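Local coordinates for pyocin sheath PA0622 (Pseudomonas aeruginosa, PDB 6PYT), which probably assembles in many copies into the contractile sheath around the tube of an R-type pyocin, a phage-tail-like bacteriocin, at residues N44-L49 with K118-A123; V81-E86 with Q112-G117; R234-L239 with I255-R260. One frame throughout, in Å; residues are numbered along the deposited sequence.

Contact 1 (N44-L49 with K118-A123)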
# COMPACT_ATOMS: atom_id res chain seq x y z
N ASN B 44 58.26 27.26 -45.42
CA ASN B 44 57.12 28.15 -45.64
C ASN B 44 55.89 27.40 -46.16
O ASN B 44 55.25 27.81 -47.12
CB ASN B 44 57.52 29.27 -46.58
CG ASN B 44 58.52 30.20 -45.96
OD1 ASN B 44 58.39 30.57 -44.80
ND2 ASN B 44 59.54 30.57 -46.72
N VAL B 45 55.54 26.30 -45.50
CA VAL B 45 54.38 25.51 -45.84
C VAL B 45 53.55 25.30 -44.57
O VAL B 45 54.08 24.75 -43.59
CB VAL B 45 54.73 24.15 -46.46
CG1 VAL B 45 53.48 23.30 -46.61
CG2 VAL B 45 55.38 24.34 -47.82
N PRO B 46 52.31 25.74 -44.52
CA PRO B 46 51.49 25.51 -43.33
C PRO B 46 51.09 24.05 -43.20
O PRO B 46 50.86 23.35 -44.19
CB PRO B 46 50.27 26.40 -43.55
CG PRO B 46 50.20 26.57 -45.01
CD PRO B 46 51.60 26.56 -45.52
N VAL B 47 51.03 23.59 -41.95
CA VAL B 47 50.65 22.22 -41.62
C VAL B 47 49.59 22.26 -40.52
O VAL B 47 49.63 23.14 -39.65
CB VAL B 47 51.87 21.38 -41.20
CG1 VAL B 47 52.73 21.05 -42.40
CG2 VAL B 47 52.72 22.15 -40.22
N LEU B 48 48.63 21.34 -40.58
CA LEU B 48 47.57 21.27 -39.58
C LEU B 48 48.00 20.36 -38.44
O LEU B 48 48.44 19.23 -38.66
CB LEU B 48 46.25 20.79 -40.19
CG LEU B 48 45.04 20.61 -39.26
CD1 LEU B 48 43.78 21.11 -39.89
CD2 LEU B 48 44.81 19.13 -38.95
N LEU B 49 47.81 20.85 -37.21
CA LEU B 49 48.29 20.19 -36.01
C LEU B 49 47.12 19.91 -35.09
O LEU B 49 46.26 20.76 -34.90
CB LEU B 49 49.32 21.06 -35.29
CG LEU B 49 50.80 20.96 -35.64
CD1 LEU B 49 51.10 21.30 -37.04
CD2 LEU B 49 51.51 21.94 -34.77
N LYS B 118 42.71 27.91 -44.75
CA LYS B 118 41.59 27.33 -45.45
C LYS B 118 42.03 27.06 -46.89
O LYS B 118 42.97 27.69 -47.38
CB LYS B 118 40.39 28.29 -45.39
CG LYS B 118 39.06 27.69 -45.78
CD LYS B 118 37.95 28.68 -45.51
CE LYS B 118 36.59 28.10 -45.84
NZ LYS B 118 35.51 29.09 -45.58
N SER B 119 41.38 26.07 -47.51
CA SER B 119 41.63 25.48 -48.84
C SER B 119 42.87 24.60 -48.88
O SER B 119 43.12 23.91 -49.88
CB SER B 119 41.74 26.52 -49.96
OG SER B 119 42.91 27.30 -49.84
N ARG B 120 43.66 24.59 -47.81
CA ARG B 120 44.64 23.55 -47.59
C ARG B 120 44.22 22.56 -46.53
O ARG B 120 44.62 21.41 -46.59
CB ARG B 120 45.99 24.15 -47.17
CG ARG B 120 46.82 24.73 -48.27
CD ARG B 120 47.47 23.61 -49.03
NE ARG B 120 48.31 24.10 -50.11
CZ ARG B 120 49.58 24.44 -49.97
NH1 ARG B 120 50.16 24.35 -48.77
NH2 ARG B 120 50.28 24.88 -51.01
N PHE B 121 43.46 23.01 -45.53
CA PHE B 121 43.12 22.16 -44.41
C PHE B 121 41.70 22.36 -43.88
O PHE B 121 41.35 21.69 -42.90
CB PHE B 121 44.10 22.38 -43.26
CG PHE B 121 45.52 22.08 -43.60
CD1 PHE B 121 45.95 20.78 -43.75
CD2 PHE B 121 46.42 23.11 -43.74
CE1 PHE B 121 47.26 20.51 -44.07
CE2 PHE B 121 47.73 22.85 -44.05
CZ PHE B 121 48.15 21.55 -44.22
N ASN B 122 40.90 23.23 -44.50
CA ASN B 122 39.57 23.65 -44.02
C ASN B 122 39.65 24.19 -42.59
O ASN B 122 38.89 23.82 -41.70
CB ASN B 122 38.54 22.51 -44.12
CG ASN B 122 37.12 23.01 -44.03
OD1 ASN B 122 36.86 24.20 -44.07
ND2 ASN B 122 36.19 22.08 -43.83
N ALA B 123 40.61 25.09 -42.37
CA ALA B 123 40.84 25.69 -41.06
C ALA B 123 41.27 27.13 -41.27
O ALA B 123 42.46 27.41 -41.44
CB ALA B 123 41.88 24.90 -40.28
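Edge strand 46-49 of the mixed sheet meets the loop 118-123 mainly where Leu48 lies over the ring of Phe121. Leu48 CB makes a CH-pi contact. Leu48 CB sits 3.9 Å from the centroid of the Phe121 ring and 25° off the ring normal. The nearest ring atom is Phe121 CD1, 3.6 Å from Leu48 CB. The backbone N of Leu48 is above the same face, offset toward the rim. Phe121 CG is anti to its own carbonyl carbon (chi1 -60°), and this torsion brings the ring under Leu48 CB. The outer edge of the ring, at CE2 and CZ, meets the carbonyl of Pro46, with Pro46 O in the ring plane, 3.2 Å from Phe121 CE2. Val47 CA approaches Phe121 CZ obliquely. The strand is outermost within this chain and pairs antiparallel with strand 76-86, through backbone bonds of Val47 with Ala82 and Leu49 with Ile80. The loop leads from strand 109-110 to strand 127-129 of the same sheet. Leu48 and Phe121 run past each other in opposite directions, and Leu48 CD1 reaches Phe121 CB at 3.6 Å. The same methyl, Leu48 CD1, lies 4.3 Å from Ala123 CB. Bent at chi2 (-77°), the Arg120 chain brings Arg120 NH1 within 4.1 Å of Val45 CG1 and also near Pro46 CD. The arginine crosses both side chains at about a right angle, and these contacts are packing without hydrogen bonds.

Contact 2 (V81-E86 with Q112-G117)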
# COMPACT_ATOMS: atom_id res chain seq x y z
N VAL B 81 47.05 25.76 -37.42
CA VAL B 81 47.73 25.92 -38.70
C VAL B 81 49.04 26.64 -38.41
O VAL B 81 49.05 27.83 -38.09
CB VAL B 81 46.87 26.70 -39.70
CG1 VAL B 81 47.63 26.98 -40.97
CG2 VAL B 81 45.62 25.91 -40.01
N ALA B 82 50.15 25.92 -38.49
CA ALA B 82 51.45 26.43 -38.09
C ALA B 82 52.36 26.54 -39.30
O ALA B 82 52.42 25.64 -40.13
CB ALA B 82 52.08 25.53 -37.03
N VAL B 83 53.09 27.66 -39.38
CA VAL B 83 54.00 27.94 -40.48
C VAL B 83 55.40 28.10 -39.89
O VAL B 83 55.67 29.10 -39.21
CB VAL B 83 53.59 29.20 -41.26
CG1 VAL B 83 54.58 29.47 -42.38
CG2 VAL B 83 52.19 29.06 -41.80
N GLY B 84 56.27 27.14 -40.16
CA GLY B 84 57.61 27.13 -39.61
C GLY B 84 58.63 27.97 -40.35
O GLY B 84 59.41 27.43 -41.13
N VAL B 85 58.63 29.29 -40.13
CA VAL B 85 59.62 30.16 -40.76
C VAL B 85 61.02 29.80 -40.29
O VAL B 85 61.28 29.69 -39.09
CB VAL B 85 59.29 31.62 -40.44
CG1 VAL B 85 60.42 32.52 -40.88
CG2 VAL B 85 58.03 32.02 -41.14
N GLU B 86 61.92 29.57 -41.25
CA GLU B 86 63.31 29.25 -40.93
C GLU B 86 64.01 30.44 -40.28
O GLU B 86 63.63 31.60 -40.45
CB GLU B 86 64.07 28.85 -42.20
N GLN B 112 51.92 35.30 -44.21
CA GLN B 112 51.03 35.32 -45.37
C GLN B 112 50.58 33.94 -45.79
O GLN B 112 49.57 33.82 -46.48
CB GLN B 112 51.74 36.00 -46.53
CG GLN B 112 52.19 37.40 -46.22
CD GLN B 112 51.03 38.32 -45.97
OE1 GLN B 112 50.00 38.23 -46.63
NE2 GLN B 112 51.19 39.21 -45.00
N ALA B 113 51.29 32.89 -45.38
CA ALA B 113 50.85 31.53 -45.61
C ALA B 113 49.69 31.12 -44.73
O ALA B 113 49.08 30.08 -44.99
CB ALA B 113 52.02 30.56 -45.39
N LEU B 114 49.37 31.89 -43.69
CA LEU B 114 48.19 31.58 -42.89
C LEU B 114 46.90 31.93 -43.60
O LEU B 114 45.84 31.43 -43.22
CB LEU B 114 48.26 32.30 -41.55
CG LEU B 114 49.35 31.80 -40.62
CD1 LEU B 114 49.44 32.70 -39.41
CD2 LEU B 114 49.03 30.40 -40.20
N LEU B 115 46.96 32.76 -44.64
CA LEU B 115 45.81 32.98 -45.50
C LEU B 115 45.50 31.75 -46.35
O LEU B 115 44.40 31.65 -46.90
CB LEU B 115 46.06 34.18 -46.40
CG LEU B 115 46.20 35.48 -45.64
CD1 LEU B 115 46.63 36.58 -46.57
CD2 LEU B 115 44.88 35.80 -44.97
N ASP B 116 46.46 30.84 -46.47
CA ASP B 116 46.27 29.56 -47.13
C ASP B 116 45.79 28.48 -46.18
O ASP B 116 45.80 27.31 -46.55
CB ASP B 116 47.59 29.12 -47.77
N GLY B 117 45.39 28.85 -44.96
CA GLY B 117 45.01 27.84 -43.98
C GLY B 117 43.72 27.14 -44.34
O GLY B 117 43.62 25.91 -44.26
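Neither segment brings a ring to this contact; its flat group is the Val81 carbonyl, which meets Leu114 CD2. Otherwise the contact is made by methyl groups and the CA of Gly117. Leu114 CD2 is the shared tip. Leu114 CD2 lies 3.8 Å from Val81 CG1 and equally 3.8 Å from Val83 CG2. Leu114 CG is anti to its own carbonyl carbon (chi1 -68°) and chi2 is extended at 172°. The leucine thus ends beside the strand, where Leu114 CD2 also passes 3.3 Å from Val81 O. Val81 and Leu114 run in opposite directions as they pass, and the Val83 side chain meets Leu114 at a slant. Strand 76-86 is the second strand of the mixed sheet, between strands 46-49 and 21-33. Residues 112-115 have helical backbone angles and belong to the loop that leads to strand 127-129. Both methyls of Val83 face Ala113, with Val83 CG2 3.9 Å from Ala113 CB. At the other end Val81 CG1 packs on Gly117 CA at 4.1 Å. Every touching residue is buried. Pro46 of the neighbouring strand packs on Val81, Val83 and Ala113.

Contact 3 (R234-L239 with I255-R260)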
# COMPACT_ATOMS: atom_id res chain seq x y z
N ARG B 234 57.72 39.68 -15.18
CA ARG B 234 57.65 40.74 -14.20
C ARG B 234 56.44 40.49 -13.31
O ARG B 234 55.41 40.00 -13.79
CB ARG B 234 57.49 42.10 -14.89
CG ARG B 234 58.67 42.49 -15.74
CD ARG B 234 58.42 43.84 -16.36
NE ARG B 234 57.32 43.81 -17.32
CZ ARG B 234 56.16 44.43 -17.13
NH1 ARG B 234 55.95 45.10 -16.01
NH2 ARG B 234 55.21 44.38 -18.05
N PRO B 235 56.54 40.77 -12.02
CA PRO B 235 55.37 40.59 -11.14
C PRO B 235 54.36 41.69 -11.42
O PRO B 235 54.68 42.88 -11.35
CB PRO B 235 55.96 40.72 -9.73
CG PRO B 235 57.44 40.59 -9.91
CD PRO B 235 57.74 41.15 -11.26
N VAL B 236 53.15 41.30 -11.78
CA VAL B 236 52.11 42.25 -12.12
C VAL B 236 51.16 42.38 -10.93
O VAL B 236 50.79 41.39 -10.29
CB VAL B 236 51.38 41.84 -13.41
CG1 VAL B 236 50.22 42.75 -13.73
CG2 VAL B 236 52.35 41.90 -14.55
N GLU B 237 50.78 43.61 -10.64
CA GLU B 237 50.27 44.05 -9.36
C GLU B 237 48.82 44.50 -9.53
O GLU B 237 48.58 45.63 -9.98
CB GLU B 237 51.16 45.18 -8.86
N PHE B 238 47.86 43.66 -9.19
CA PHE B 238 46.48 44.11 -9.16
C PHE B 238 46.08 44.46 -7.74
O PHE B 238 45.85 43.58 -6.91
CB PHE B 238 45.50 43.11 -9.74
CG PHE B 238 44.09 43.57 -9.56
CD1 PHE B 238 43.66 44.72 -10.20
CD2 PHE B 238 43.21 42.89 -8.74
CE1 PHE B 238 42.37 45.18 -10.02
CE2 PHE B 238 41.92 43.34 -8.57
CZ PHE B 238 41.50 44.49 -9.21
N LEU B 239 45.97 45.76 -7.48
CA LEU B 239 45.56 46.34 -6.21
C LEU B 239 44.44 47.34 -6.49
O LEU B 239 44.04 47.54 -7.64
CB LEU B 239 46.75 46.99 -5.52
CG LEU B 239 47.63 46.23 -4.53
CD1 LEU B 239 48.22 44.97 -5.05
CD2 LEU B 239 48.78 47.15 -4.21
N ILE B 255 46.16 46.77 -22.59
CA ILE B 255 47.01 45.58 -22.57
C ILE B 255 46.47 44.62 -21.53
O ILE B 255 46.22 45.02 -20.38
CB ILE B 255 48.47 45.94 -22.28
CG1 ILE B 255 49.04 46.85 -23.36
CG2 ILE B 255 49.32 44.72 -22.13
CD1 ILE B 255 50.34 47.47 -22.97
N ALA B 256 46.28 43.36 -21.91
CA ALA B 256 45.98 42.33 -20.93
C ALA B 256 47.25 41.87 -20.22
O ALA B 256 48.33 41.85 -20.80
CB ALA B 256 45.32 41.13 -21.60
N THR B 257 47.10 41.50 -18.95
CA THR B 257 48.21 41.06 -18.13
C THR B 257 47.92 39.69 -17.55
O THR B 257 46.91 39.06 -17.85
CB THR B 257 48.48 42.05 -16.98
OG1 THR B 257 47.32 42.18 -16.16
CG2 THR B 257 48.86 43.38 -17.51
N ILE B 258 48.85 39.23 -16.72
CA ILE B 258 48.73 37.99 -15.95
C ILE B 258 49.06 38.35 -14.50
O ILE B 258 50.16 38.84 -14.23
CB ILE B 258 49.68 36.91 -16.47
CG1 ILE B 258 49.40 36.60 -17.94
CG2 ILE B 258 49.49 35.66 -15.68
CD1 ILE B 258 50.48 35.83 -18.62
N ILE B 259 48.12 38.12 -13.58
CA ILE B 259 48.03 38.94 -12.37
C ILE B 259 48.35 38.17 -11.09
O ILE B 259 48.99 38.74 -10.20
CB ILE B 259 46.67 39.66 -12.28
CG1 ILE B 259 45.51 38.76 -12.70
CG2 ILE B 259 46.74 40.92 -13.09
CD1 ILE B 259 44.83 38.03 -11.59
N ARG B 260 47.91 36.93 -10.91
CA ARG B 260 48.02 36.35 -9.58
C ARG B 260 48.78 35.03 -9.62
O ARG B 260 49.10 34.52 -10.69
CB ARG B 260 46.65 36.14 -8.92
CG ARG B 260 45.81 35.04 -9.53
CD ARG B 260 44.44 34.99 -8.88
NE ARG B 260 44.52 34.64 -7.47
CZ ARG B 260 44.53 33.40 -6.99
NH1 ARG B 260 44.45 32.37 -7.81
NH2 ARG B 260 44.61 33.19 -5.69
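Pro235 O is hydrogen-bonded to Arg246 NH1, just before Val236, the residue that packs on Thr257 and Ile259. No hydrogen bond links residues 234-239 to residues 255-260. Val236 makes most of the packing, with Phe238 adding to it. The CB of Val236 is directed toward residues 257-259. Val236 CG1 is anti to the backbone N (chi1 175°), and from there it reaches both Thr257 and Ile259. Val236 CG1 lies 3.8 Å from Thr257 CB, and Thr257 OG1 is at a similar range. The valine meets the threonine aslant. Val236 CG1 is also 4.0 Å from Ile259 CG2. Val236 CB sits 3.3 Å from Ile258 O. Ile259 CG2 also packs on Phe238, 4.2 Å from Phe238 CB. Both segments fall within the subtilisin-like domain range of the tail sheath family. In the assembly, a second subunit packs its Arg120 on Pro235 and its Asn122 on Arg260, its Ser119 OG makes a weak hydrogen bond with Val236 O, and His5 of a third subunit packs on Phe238. The Phe238 ring leads away from residues 255-260 to meet the ring of Trp267, their planes at about 50°, while Leu250 and Ala247 of helix 246-251 pack on Thr257 and Ile259. Within the chain, residues 234-239 lie in the loop between helices 201-214 and 246-251. Residues 257-260 leave the short, weakly bonded strand 255-256, which is outermost within this chain and lies beside strand 178-181.

How the contacts relate
After strands 8-11 and 21-33 the chain forms strand 46-49, which opens contact 1. Strand 76-86 follows beside it and opens contact 2. The loop after strand 109-110 then supplies both partners: residues 112-117 close contact 2, and residues 118-123 close contact 1. Contact 2 is therefore nested inside contact 1. Their centres are 7 Å apart, and they touch through Pro46 and the strand pairing of Val47 with Ala82. Contact 3 comes later, in series, and closes a short loop holding helix 246-251. It lies at the other end of the same sheet, its centre about 35 Å from that of contact 1. Residues 115-122 of a second subunit pack against contact 3, so the loop of contacts 1 and 2 in one copy meets contact 3 in another.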